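Local atomic coordinates of 4-amino-4-deoxychorismate lyase (Legionella pneumophila, PDB entry 3LUL), a protein that belongs to the class IV aminotransferase family of pyridoxal-phosphate proteins and carries its cofactor in covalent linkage to the chain. Residues E27-T32 with L57-E62; D162-F165 with H171-E174; L222-I227 with L246-I251. All blocks are in the same frame, centred on the assembly; numbering follows the deposited sequence. Where two conformers were deposited one is given.

Contact 1 of 3, residues E27-T32 with L57-E62; sequences EGLFET and LGIPFE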
ATOM      1  N   GLU B  27       0.937   5.526  -5.872  1.00  7.84           N
ATOM      2  CA  GLU B  27       1.724   5.400  -7.095  1.00  8.35           C
ATOM      3  C   GLU B  27       3.072   6.082  -6.866  1.00  9.60           C
ATOM      4  O   GLU B  27       3.282   7.244  -7.232  1.00 10.95           O
ATOM      5  CB  GLU B  27       0.997   5.914  -8.360  1.00  7.48           C
ATOM      6  CG  GLU B  27       1.648   5.390  -9.629  1.00  8.77           C
ATOM      7  CD  GLU B  27       0.882   5.826 -10.843  1.00  9.82           C
ATOM      8  OE1 GLU B  27       0.962   7.014 -11.153  1.00 12.16           O
ATOM      9  OE2 GLU B  27       0.154   5.020 -11.430  1.00 10.07           O
ATOM     10  N   GLY B  28       3.958   5.353  -6.174  1.00  8.69           N
ATOM     11  CA  GLY B  28       5.304   5.872  -5.869  1.00  8.40           C
ATOM     12  C   GLY B  28       6.267   4.751  -5.535  1.00  8.50           C
ATOM     13  O   GLY B  28       5.860   3.679  -5.025  1.00  9.15           O
ATOM     14  N   LEU B  29       7.536   4.973  -5.850  1.00  8.01           N
ATOM     15  CA  LEU B  29       8.583   3.995  -5.643  1.00  9.90           C
ATOM     16  C   LEU B  29       9.705   4.648  -4.872  1.00 10.97           C
ATOM     17  O   LEU B  29       9.871   5.879  -4.924  1.00  9.72           O
ATOM     18  CB  LEU B  29       9.116   3.486  -6.989  1.00  8.60           C
ATOM     19  CG  LEU B  29       8.116   2.752  -7.876  1.00  9.12           C
ATOM     20  CD1 LEU B  29       8.635   2.672  -9.322  1.00  9.69           C
ATOM     21  CD2 LEU B  29       7.792   1.341  -7.241  1.00  9.97           C
ATOM     22  N   PHE B  30      10.502   3.849  -4.162  1.00  9.05           N
ATOM     23  CA  PHE B  30      11.656   4.432  -3.491  1.00 11.27           C
ATOM     24  C   PHE B  30      12.886   3.535  -3.537  1.00 11.13           C
ATOM     25  O   PHE B  30      12.805   2.336  -3.796  1.00  9.68           O
ATOM     26  CB  PHE B  30      11.332   4.797  -2.028  1.00  9.84           C
ATOM     27  CG  PHE B  30      11.260   3.633  -1.107  1.00 10.22           C
ATOM     28  CD1 PHE B  30      10.088   2.902  -0.972  1.00 16.37           C
ATOM     29  CD2 PHE B  30      12.351   3.279  -0.322  1.00 17.46           C
ATOM     30  CE1 PHE B  30      10.019   1.812  -0.114  1.00 19.54           C
ATOM     31  CE2 PHE B  30      12.298   2.192   0.543  1.00 18.10           C
ATOM     32  CZ  PHE B  30      11.133   1.449   0.653  1.00 19.19           C
ATOM     33  N   GLU B  31      14.028   4.167  -3.256  1.00 10.02           N
ATOM     34  CA  GLU B  31      15.286   3.461  -3.065  1.00  8.89           C
ATOM     35  C   GLU B  31      15.956   4.085  -1.845  1.00  9.75           C
ATOM     36  O   GLU B  31      15.948   5.318  -1.700  1.00 10.08           O
ATOM     37  CB  GLU B  31      16.213   3.647  -4.261  1.00  9.78           C
ATOM     38  CG  GLU B  31      15.804   2.849  -5.463  1.00 10.98           C
ATOM     39  CD  GLU B  31      15.973   1.353  -5.274  1.00 12.82           C
ATOM     40  OE1 GLU B  31      16.754   0.907  -4.409  1.00 12.62           O
ATOM     41  OE2 GLU B  31      15.316   0.595  -6.012  1.00  9.33           O
ATOM     42  N   THR B  32      16.519   3.239  -0.996  1.00 11.07           N
ATOM     43  CA  THR B  32      17.245   3.704   0.171  0.50 12.57           C
ATOM     44  C   THR B  32      18.711   3.266  -0.003  1.00 12.95           C
ATOM     45  O   THR B  32      19.021   2.096  -0.128  1.00 12.14           O
ATOM     46  CB  THR B  32      16.558   3.243   1.494  0.50 16.29           C
ATOM     47  OG1 THR B  32      17.337   3.654   2.617  0.50 22.65           O
ATOM     48  CG2 THR B  32      16.339   1.740   1.529  0.50 20.55           C
ATOM     49  N   LEU B  57       5.384  -0.194 -13.965  1.00 12.47           N
ATOM     50  CA  LEU B  57       4.220   0.597 -13.565  1.00 13.95           C
ATOM     51  C   LEU B  57       3.831   1.700 -14.577  1.00 14.83           C
ATOM     52  O   LEU B  57       2.893   2.452 -14.329  1.00 15.59           O
ATOM     53  CB  LEU B  57       4.479   1.243 -12.199  1.00 14.63           C
ATOM     54  CG  LEU B  57       4.612   0.301 -10.972  1.00 13.59           C
ATOM     55  CD1 LEU B  57       4.809   1.085  -9.661  1.00 11.33           C
ATOM     56  CD2 LEU B  57       3.396  -0.628 -10.897  1.00 13.20           C
ATOM     57  N   GLY B  58       4.584   1.836 -15.670  1.00 14.38           N
ATOM     58  CA  GLY B  58       4.334   2.891 -16.648  1.00 13.90           C
ATOM     59  C   GLY B  58       4.703   4.299 -16.207  1.00 14.01           C
ATOM     60  O   GLY B  58       4.274   5.260 -16.810  1.00 16.05           O
ATOM     61  N   ILE B  59       5.501   4.416 -15.148  1.00 13.08           N
ATOM     62  CA  ILE B  59       5.932   5.700 -14.640  1.00 11.89           C
ATOM     63  C   ILE B  59       7.204   6.082 -15.410  1.00 11.74           C
ATOM     64  O   ILE B  59       8.171   5.332 -15.414  1.00 12.43           O
ATOM     65  CB  ILE B  59       6.210   5.654 -13.114  1.00 10.50           C
ATOM     66  CG1 ILE B  59       4.979   5.161 -12.344  1.00 15.65           C
ATOM     67  CG2 ILE B  59       6.653   7.014 -12.621  1.00 16.29           C
ATOM     68  CD1 ILE B  59       5.259   4.914 -10.843  1.00 15.07           C
ATOM     69  N   PRO B  60       7.217   7.254 -16.073  1.00 13.94           N
ATOM     70  CA  PRO B  60       8.476   7.654 -16.696  1.00 14.68           C
ATOM     71  C   PRO B  60       9.652   7.718 -15.685  1.00 15.10           C
ATOM     72  O   PRO B  60       9.486   8.156 -14.517  1.00 15.51           O
ATOM     73  CB  PRO B  60       8.169   9.032 -17.322  1.00 15.39           C
ATOM     74  CG  PRO B  60       6.671   9.217 -17.231  1.00 15.57           C
ATOM     75  CD  PRO B  60       6.142   8.251 -16.218  1.00 17.84           C
ATOM     76  N   PHE B  61      10.828   7.294 -16.144  1.00 13.87           N
ATOM     77  CA  PHE B  61      12.050   7.453 -15.410  1.00 15.59           C
ATOM     78  C   PHE B  61      13.150   7.860 -16.387  1.00 17.20           C
ATOM     79  O   PHE B  61      14.023   7.063 -16.713  1.00 17.67           O
ATOM     80  CB  PHE B  61      12.396   6.146 -14.674  1.00 11.94           C
ATOM     81  CG  PHE B  61      13.513   6.283 -13.655  1.00 10.83           C
ATOM     82  CD1 PHE B  61      13.402   7.137 -12.582  1.00 14.04           C
ATOM     83  CD2 PHE B  61      14.664   5.503 -13.756  1.00 11.35           C
ATOM     84  CE1 PHE B  61      14.427   7.245 -11.624  1.00 15.23           C
ATOM     85  CE2 PHE B  61      15.707   5.614 -12.826  1.00 11.58           C
ATOM     86  CZ  PHE B  61      15.581   6.459 -11.742  1.00 14.46           C
ATOM     87  N   GLU B  62      13.059   9.100 -16.871  1.00 18.76           N
ATOM     88  CA  GLU B  62      13.952   9.611 -17.908  1.00 21.11           C
ATOM     89  C   GLU B  62      15.007  10.445 -17.200  1.00 21.01           C
ATOM     90  O   GLU B  62      15.040  11.677 -17.323  1.00 23.56           O
ATOM     91  CB  GLU B  62      13.183  10.487 -18.915  1.00 25.44           C
ATOM     92  CG  GLU B  62      12.215   9.719 -19.799  1.00 30.89           C
ATOM     93  CD  GLU B  62      12.895   8.811 -20.780  1.00 44.04           C
ATOM     94  OE1 GLU B  62      14.084   9.044 -21.102  1.00 50.09           O
ATOM     95  OE2 GLU B  62      12.216   7.872 -21.243  1.00 49.14           O
TER
HETATM   96  O   HOH W   1       0.799   2.482 -12.310  1.00 16.01           O

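Contact 2 of 3, residues D162-F165 with H171-E174; sequences DALF and HVTE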
ATOM      1  N   ASP B 162      10.985  -7.007  14.854  1.00 15.51           N
ATOM      2  CA  ASP B 162      10.583  -6.952  13.439  1.00 12.22           C
ATOM      3  C   ASP B 162       9.704  -8.165  13.207  1.00 12.31           C
ATOM      4  O   ASP B 162       9.600  -9.045  14.088  1.00 11.26           O
ATOM      5  CB  ASP B 162      11.833  -6.917  12.557  1.00 12.15           C
ATOM      6  CG  ASP B 162      11.578  -6.442  11.102  1.00 19.33           C
ATOM      7  OD1 ASP B 162      10.411  -6.173  10.708  1.00 20.27           O
ATOM      8  OD2 ASP B 162      12.594  -6.386  10.359  1.00 22.54           O
ATOM      9  N   ALA B 163       9.033  -8.179  12.056  1.00  8.58           N
ATOM     10  CA  ALA B 163       8.057  -9.186  11.683  1.00  7.65           C
ATOM     11  C   ALA B 163       8.515  -9.887  10.419  1.00  6.59           C
ATOM     12  O   ALA B 163       9.106  -9.250   9.537  1.00 12.56           O
ATOM     13  CB  ALA B 163       6.714  -8.523  11.417  1.00  7.02           C
ATOM     14  N   LEU B 164       8.229 -11.180  10.346  1.00  8.68           N
ATOM     15  CA  LEU B 164       8.538 -12.060   9.243  1.00  8.29           C
ATOM     16  C   LEU B 164       7.247 -12.541   8.563  1.00  7.44           C
ATOM     17  O   LEU B 164       6.317 -13.059   9.219  1.00  8.34           O
ATOM     18  CB  LEU B 164       9.332 -13.257   9.741  1.00  7.71           C
ATOM     19  CG  LEU B 164       9.876 -14.209   8.698  1.00 10.49           C
ATOM     20  CD1 LEU B 164      10.961 -13.549   7.807  1.00  7.10           C
ATOM     21  CD2 LEU B 164      10.474 -15.446   9.446  1.00 11.23           C
ATOM     22  N   PHE B 165       7.184 -12.340   7.255  1.00  7.76           N
ATOM     23  CA  PHE B 165       6.050 -12.753   6.432  1.00  8.31           C
ATOM     24  C   PHE B 165       6.274 -14.083   5.698  1.00  9.93           C
ATOM     25  O   PHE B 165       7.397 -14.426   5.280  1.00 11.10           O
ATOM     26  CB  PHE B 165       5.717 -11.690   5.392  1.00  9.04           C
ATOM     27  CG  PHE B 165       5.467 -10.342   5.982  1.00  7.36           C
ATOM     28  CD1 PHE B 165       4.197  -9.978   6.424  1.00  7.41           C
ATOM     29  CD2 PHE B 165       6.487  -9.432   6.104  1.00  9.07           C
ATOM     30  CE1 PHE B 165       3.935  -8.715   6.958  1.00 11.09           C
ATOM     31  CE2 PHE B 165       6.245  -8.148   6.653  1.00 13.11           C
ATOM     32  CZ  PHE B 165       4.960  -7.800   7.096  1.00 10.84           C
ATOM     33  N   HIS B 171       5.573 -20.631   2.739  1.00 10.61           N
ATOM     34  CA  HIS B 171       7.018 -20.454   2.596  1.00 10.73           C
ATOM     35  C   HIS B 171       7.386 -19.036   3.043  1.00 11.77           C
ATOM     36  O   HIS B 171       6.646 -18.078   2.798  1.00 12.53           O
ATOM     37  CB  HIS B 171       7.470 -20.720   1.173  1.00  8.41           C
ATOM     38  CG  HIS B 171       7.265 -22.137   0.731  1.00 13.66           C
ATOM     39  ND1 HIS B 171       6.795 -22.459  -0.524  1.00 12.66           N
ATOM     40  CD2 HIS B 171       7.450 -23.312   1.377  1.00 16.91           C
ATOM     41  CE1 HIS B 171       6.699 -23.771  -0.634  1.00 13.86           C
ATOM     42  NE2 HIS B 171       7.089 -24.314   0.505  1.00 18.93           N
ATOM     43  N   VAL B 172       8.515 -18.935   3.742  1.00 10.31           N
ATOM     44  CA  VAL B 172       9.099 -17.669   4.205  0.50 11.43           C
ATOM     45  C   VAL B 172       9.372 -16.728   3.032  1.00  9.13           C
ATOM     46  O   VAL B 172       9.847 -17.177   1.991  1.00 11.93           O
ATOM     47  CB  VAL B 172      10.480 -17.918   4.887  0.50 14.13           C
ATOM     48  CG1 VAL B 172      11.023 -16.616   5.506  0.50 19.54           C
ATOM     49  CG2 VAL B 172      10.398 -19.023   5.927  0.50 12.25           C
ATOM     50  N   THR B 173       9.100 -15.446   3.187  1.00  7.99           N
ATOM     51  CA  THR B 173       9.479 -14.446   2.183  1.00 10.55           C
ATOM     52  C   THR B 173      10.581 -13.528   2.762  1.00 10.95           C
ATOM     53  O   THR B 173      11.759 -13.753   2.515  1.00 12.78           O
ATOM     54  CB  THR B 173       8.272 -13.683   1.606  1.00 10.54           C
ATOM     55  OG1 THR B 173       7.560 -12.935   2.630  1.00 11.00           O
ATOM     56  CG2 THR B 173       7.353 -14.686   0.955  1.00  9.76           C
ATOM     57  N   GLU B 174      10.189 -12.547   3.559  1.00 12.39           N
ATOM     58  CA  GLU B 174      11.102 -11.496   4.022  1.00  9.87           C
ATOM     59  C   GLU B 174      10.511 -10.835   5.236  1.00  9.03           C
ATOM     60  O   GLU B 174       9.384 -11.152   5.622  1.00  9.79           O
ATOM     61  CB  GLU B 174      11.265 -10.467   2.898  1.00 11.03           C
ATOM     62  CG  GLU B 174       9.964  -9.814   2.535  1.00 14.00           C
ATOM     63  CD  GLU B 174       9.990  -9.079   1.215  1.00 26.92           C
ATOM     64  OE1 GLU B 174      11.059  -9.002   0.583  1.00 28.10           O
ATOM     65  OE2 GLU B 174       8.934  -8.527   0.860  1.00 25.74           O
TER

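Contact 3 of 3, residues L222-I227 with L246-I251; sequences LTKKRI and LSLDNI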
ATOM      1  N   LEU B 222      11.420 -22.165   1.506  1.00 12.20           N
ATOM      2  CA  LEU B 222      11.768 -22.533   2.882  1.00 11.40           C
ATOM      3  C   LEU B 222      10.533 -22.503   3.765  1.00 12.38           C
ATOM      4  O   LEU B 222       9.820 -21.504   3.806  1.00 10.39           O
ATOM      5  CB  LEU B 222      12.801 -21.567   3.441  1.00 13.17           C
ATOM      6  CG  LEU B 222      14.197 -21.610   2.830  1.00 11.18           C
ATOM      7  CD1 LEU B 222      14.949 -20.315   3.103  1.00 13.70           C
ATOM      8  CD2 LEU B 222      14.959 -22.832   3.347  1.00 12.14           C
ATOM      9  N   THR B 223      10.280 -23.603   4.466  1.00 12.30           N
ATOM     10  CA  THR B 223       9.164 -23.667   5.429  1.00 15.35           C
ATOM     11  C   THR B 223       9.604 -23.056   6.770  1.00 15.71           C
ATOM     12  O   THR B 223      10.811 -22.805   6.995  1.00 16.21           O
ATOM     13  CB  THR B 223       8.756 -25.121   5.659  1.00 16.67           C
ATOM     14  OG1 THR B 223       9.895 -25.814   6.158  1.00 16.99           O
ATOM     15  CG2 THR B 223       8.316 -25.780   4.358  1.00 16.64           C
ATOM     16  N   LYS B 224       8.650 -22.865   7.679  1.00 15.36           N
ATOM     17  CA  LYS B 224       8.950 -22.337   9.022  1.00 14.93           C
ATOM     18  C   LYS B 224       9.852 -23.324   9.782  1.00 15.68           C
ATOM     19  O   LYS B 224      10.752 -22.917  10.521  1.00 16.06           O
ATOM     20  CB  LYS B 224       7.675 -22.064   9.819  1.00 17.73           C
ATOM     21  CG  LYS B 224       7.923 -21.340  11.136  1.00 21.61           C
ATOM     22  CD  LYS B 224       6.620 -20.974  11.830  1.00 30.91           C
ATOM     23  CE  LYS B 224       6.897 -20.198  13.104  1.00 36.68           C
ATOM     24  NZ  LYS B 224       5.782 -20.292  14.095  1.00 45.93           N
ATOM     25  N   LYS B 225       9.610 -24.606   9.549  1.00 13.67           N
ATOM     26  CA  LYS B 225      10.409 -25.671  10.143  1.00 17.37           C
ATOM     27  C   LYS B 225      11.881 -25.587   9.729  1.00 16.57           C
ATOM     28  O   LYS B 225      12.751 -25.856  10.549  1.00 17.86           O
ATOM     29  CB  LYS B 225       9.835 -27.048   9.803  1.00 19.39           C
ATOM     30  CG  LYS B 225      10.619 -28.208  10.470  1.00 25.27           C
ATOM     31  CD  LYS B 225      10.001 -29.573  10.209  1.00 32.97           C
ATOM     32  CE  LYS B 225      11.016 -30.708  10.478  1.00 38.99           C
ATOM     33  NZ  LYS B 225      11.804 -30.526  11.734  1.00 36.38           N
ATOM     34  N   ARG B 226      12.171 -25.222   8.480  1.00 16.09           N
ATOM     35  CA  ARG B 226      13.578 -24.979   8.069  1.00 15.57           C
ATOM     36  C   ARG B 226      14.254 -23.893   8.872  1.00 14.09           C
ATOM     37  O   ARG B 226      15.442 -24.018   9.216  1.00 13.86           O
ATOM     38  CB  ARG B 226      13.693 -24.627   6.587  1.00 16.53           C
ATOM     39  CG  ARG B 226      13.313 -25.732   5.645  1.00 22.19           C
ATOM     40  CD  ARG B 226      14.178 -26.943   5.806  1.00 25.26           C
ATOM     41  NE  ARG B 226      15.605 -26.629   5.716  1.00 26.13           N
ATOM     42  CZ  ARG B 226      16.330 -26.622   4.594  1.00 31.08           C
ATOM     43  NH1 ARG B 226      15.785 -26.910   3.414  1.00 27.74           N
ATOM     44  NH2 ARG B 226      17.631 -26.324   4.656  1.00 38.43           N
ATOM     45  N   ILE B 227      13.529 -22.816   9.162  1.00 10.81           N
ATOM     46  CA  ILE B 227      14.088 -21.719   9.949  1.00 16.73           C
ATOM     47  C   ILE B 227      14.340 -22.198  11.369  1.00 17.83           C
ATOM     48  O   ILE B 227      15.434 -22.000  11.926  1.00 17.65           O
ATOM     49  CB  ILE B 227      13.165 -20.477   9.991  1.00 18.41           C
ATOM     50  CG1 ILE B 227      12.814 -20.013   8.596  1.00 23.40           C
ATOM     51  CG2 ILE B 227      13.822 -19.332  10.701  1.00 17.01           C
ATOM     52  CD1 ILE B 227      11.615 -19.029   8.591  1.00 20.88           C
ATOM     53  N   LEU B 246      18.453 -13.251  16.641  1.00  8.59           N
ATOM     54  CA  LEU B 246      18.499 -13.937  17.927  1.00  9.78           C
ATOM     55  C   LEU B 246      17.377 -14.947  18.055  1.00  9.73           C
ATOM     56  O   LEU B 246      17.570 -16.011  18.629  1.00 11.22           O
ATOM     57  CB  LEU B 246      18.442 -12.939  19.094  1.00 12.50           C
ATOM     58  CG  LEU B 246      18.415 -13.517  20.530  1.00 12.28           C
ATOM     59  CD1 LEU B 246      19.601 -14.428  20.819  1.00 15.99           C
ATOM     60  CD2 LEU B 246      18.357 -12.387  21.550  1.00 16.95           C
ATOM     61  N   SER B 247      16.206 -14.631  17.523  1.00  7.47           N
ATOM     62  CA  SER B 247      15.048 -15.484  17.722  1.00  9.84           C
ATOM     63  C   SER B 247      13.943 -15.259  16.716  1.00 10.00           C
ATOM     64  O   SER B 247      13.796 -14.153  16.205  1.00  8.33           O
ATOM     65  CB  SER B 247      14.475 -15.304  19.133  1.00  9.02           C
ATOM     66  OG  SER B 247      14.022 -13.968  19.380  1.00  9.60           O
ATOM     67  N   LEU B 248      13.141 -16.310  16.503  1.00  9.88           N
ATOM     68  CA  LEU B 248      11.870 -16.237  15.773  1.00  9.51           C
ATOM     69  C   LEU B 248      10.798 -16.848  16.685  1.00 10.66           C
ATOM     70  O   LEU B 248      10.904 -18.022  17.035  1.00 12.15           O
ATOM     71  CB  LEU B 248      11.925 -17.015  14.460  1.00  8.99           C
ATOM     72  CG  LEU B 248      10.594 -17.130  13.694  1.00  8.39           C
ATOM     73  CD1 LEU B 248       9.986 -15.733  13.296  1.00  9.58           C
ATOM     74  CD2 LEU B 248      10.742 -18.053  12.507  1.00  8.46           C
ATOM     75  N   ASP B 249       9.783 -16.059  17.052  1.00 12.14           N
ATOM     76  CA  ASP B 249       8.727 -16.523  17.968  1.00  9.43           C
ATOM     77  C   ASP B 249       9.406 -17.077  19.236  1.00 13.97           C
ATOM     78  O   ASP B 249      10.220 -16.381  19.848  1.00 14.78           O
ATOM     79  CB  ASP B 249       7.841 -17.540  17.227  1.00 10.11           C
ATOM     80  CG  ASP B 249       7.236 -16.967  15.951  1.00 11.40           C
ATOM     81  OD1 ASP B 249       6.738 -15.828  16.008  1.00  9.61           O
ATOM     82  OD2 ASP B 249       7.210 -17.659  14.905  1.00 10.57           O
ATOM     83  N   ASN B 250       9.126 -18.318  19.596  1.00 13.28           N
ATOM     84  CA  ASN B 250       9.778 -18.931  20.760  1.00 19.53           C
ATOM     85  C   ASN B 250      10.968 -19.829  20.415  1.00 19.64           C
ATOM     86  O   ASN B 250      11.134 -20.909  20.972  1.00 19.29           O
ATOM     87  CB  ASN B 250       8.770 -19.692  21.601  1.00 21.33           C
ATOM     88  CG  ASN B 250       8.219 -20.925  20.911  1.00 25.93           C
ATOM     89  OD1 ASN B 250       7.670 -20.850  19.803  1.00 31.12           O
ATOM     90  ND2 ASN B 250       8.346 -22.078  21.584  1.00 28.75           N
ATOM     91  N   ILE B 251      11.834 -19.365  19.530  1.00 17.56           N
ATOM     92  CA  ILE B 251      12.976 -20.169  19.115  1.00 16.10           C
ATOM     93  C   ILE B 251      14.195 -19.260  19.122  1.00 16.99           C
ATOM     94  O   ILE B 251      14.212 -18.248  18.418  1.00 15.75           O
ATOM     95  CB  ILE B 251      12.731 -20.806  17.732  1.00 16.77           C
ATOM     96  CG1 ILE B 251      11.466 -21.683  17.774  1.00 22.16           C
ATOM     97  CG2 ILE B 251      13.939 -21.651  17.295  1.00 18.16           C
ATOM     98  CD1 ILE B 251      10.579 -21.553  16.603  1.00 25.63           C
TER

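Contact 1 of 3, residues E27-T32 with L57-E62
Leu29 and Leu57 carry the apolar part of this contact, reaching toward each other tip to tip until Leu29 CD2 lies 3.8 Å from Leu57 CD1. Both side chains set CG beside the backbone N and opposite the carbonyl carbon (chi1 -63° for Leu29), which sends their branches toward each other between the strand and the end of the helix. Ile59 enters beside them: its CD1 stands 4.3 Å from Leu29 CD1. Leu50 and Ser53 of helix 43-57 also touch Leu29. The same Ile59 CD1 meets Glu27 CG at 3.8 Å, the two side chains sliding past each other in opposite directions, so the aliphatic stem of the glutamate belongs to the apolar patch.

Its carboxylate belongs to a polar one. A water donates to Glu27 OE2 at 2.8 Å and to Leu57 O at 2.9 Å, bridging the segments where no direct hydrogen bond joins them. Glu27 OE1 forms a salt bridge with Arg22, and OE2 another with Arg153 of the second subunit. Gly58, with its positive phi of 72°, ends helix 43-57 in a Schellman motif and turns the chain so that Ile59 can follow Leu57 into the contact.

The chemistry implies a division of labour: methyl groups pack the end of helix 43-57 and the loop after it onto the strand, while two arginines probably stabilise the charged form of a buried glutamate at the subunit interface.

Contact 2 of 3, residues D162-F165 with H171-E174
Phe165 O receives the N-H of Thr173 at 2.9 Å, in a nearly straight bond, with Thr173 OG1 also lying 3.0 Å from Phe165 O. The hydroxyl comes so near because OG1 sits between the backbone N and the carbonyl carbon (chi1 62°). A second bond runs to the same strand: Phe165 N donates to Glu174 O at 3.0 Å with an N-H...O angle of 170°. Thr173 and Glu174 thus stand together opposite the single residue Phe165, the pattern of a beta bulge.

Glu174 O is also met at the edge of the aromatic ring, near its plane, where Phe165 CD2 approaches it to 3.4 Å. From Leu164 comes a further neighbour, CD1, 3.6 Å from Glu174 O. That methyl also touches Val172 CG1 at 3.8 Å as the two side chains cross obliquely, a detail held with some reserve because Val172 has two conformers. The carboxylate of Glu174 turns to other partners: OE1 accepts from Leu198 N and makes a weak hydrogen bond with N1 of the modified residue LLP at position 141.

The hairpin of strands 162-167 and 172-175 lies between two helices. Phe165 packs on Glu147 and Ala151 of helix 146-157 and on Ile127 and Trp129 of strand 122-131, whereas Leu164 and Val172 face Ile227 of helix 224-228.

Contact 3 of 3, residues L222-I227 with L246-I251
With CG opposite the backbone N (chi1 -172°) and every later torsion extended, Lys224 stretches from the first turn of its helix to Asp249, whose CG lies beside its own backbone N (chi1 -57°). The side chains meet at an angle, and Lys224 NZ forms a salt bridge with Asp249 OD2 at 3.1 Å, weak as a hydrogen bond. Lys224 CE is also 3.1 Å from Asp249 OD2, so the CE-NZ bond lies broadside to the oxygen, which is consistent with the weak bond. Asp249 OD2 has a further partner in Ser126 OG, which probably helps to place the carboxylate.

Next to this ion pair lies a buried apolar one. Ile227 and Leu248 cross at about a right angle, bringing Ile227 CG2 to 3.8 Å from Leu248 CD2, with Ile227 CD1 at 4.1 Å from the same methyl. Both residues also touch Leu164 of strand 162-167.

Each segment is shaped by a local motif. Thr223 is the N-cap of helix 224-228, its OG1 accepting a weak bond from Arg226 N. Leu248 to Ile251 make a type II' turn, in which Asp249 has positive phi (53°); it is typical of a tight two-residue beta hairpin, here linking strands 241-248 and 251-252.

Contacts 2 and 3 are neighbours on the same mixed sheet, their centres about 10 Å apart, and they touch: Val172 N lies 2.9 Å from Leu222 O, a probable hydrogen bond, and Leu164 CD2 lies 3.9 Å from Ile227 CD1. Contact 1 joins a strand of another sheet, 28-36, to the loop after helix 43-57; its centre is about 25 Å from that of contact 2 and about 34 Å from that of contact 3. The cofactor-bearing residue 141 relates contacts 1 and 2: Leu57 packs on Leu140 and Gly28 bonds through its backbone to Val143, while contact 2 supplies Glu174. Contact 3 lies farthest out, its centre about 21 Å from the centre of the chain.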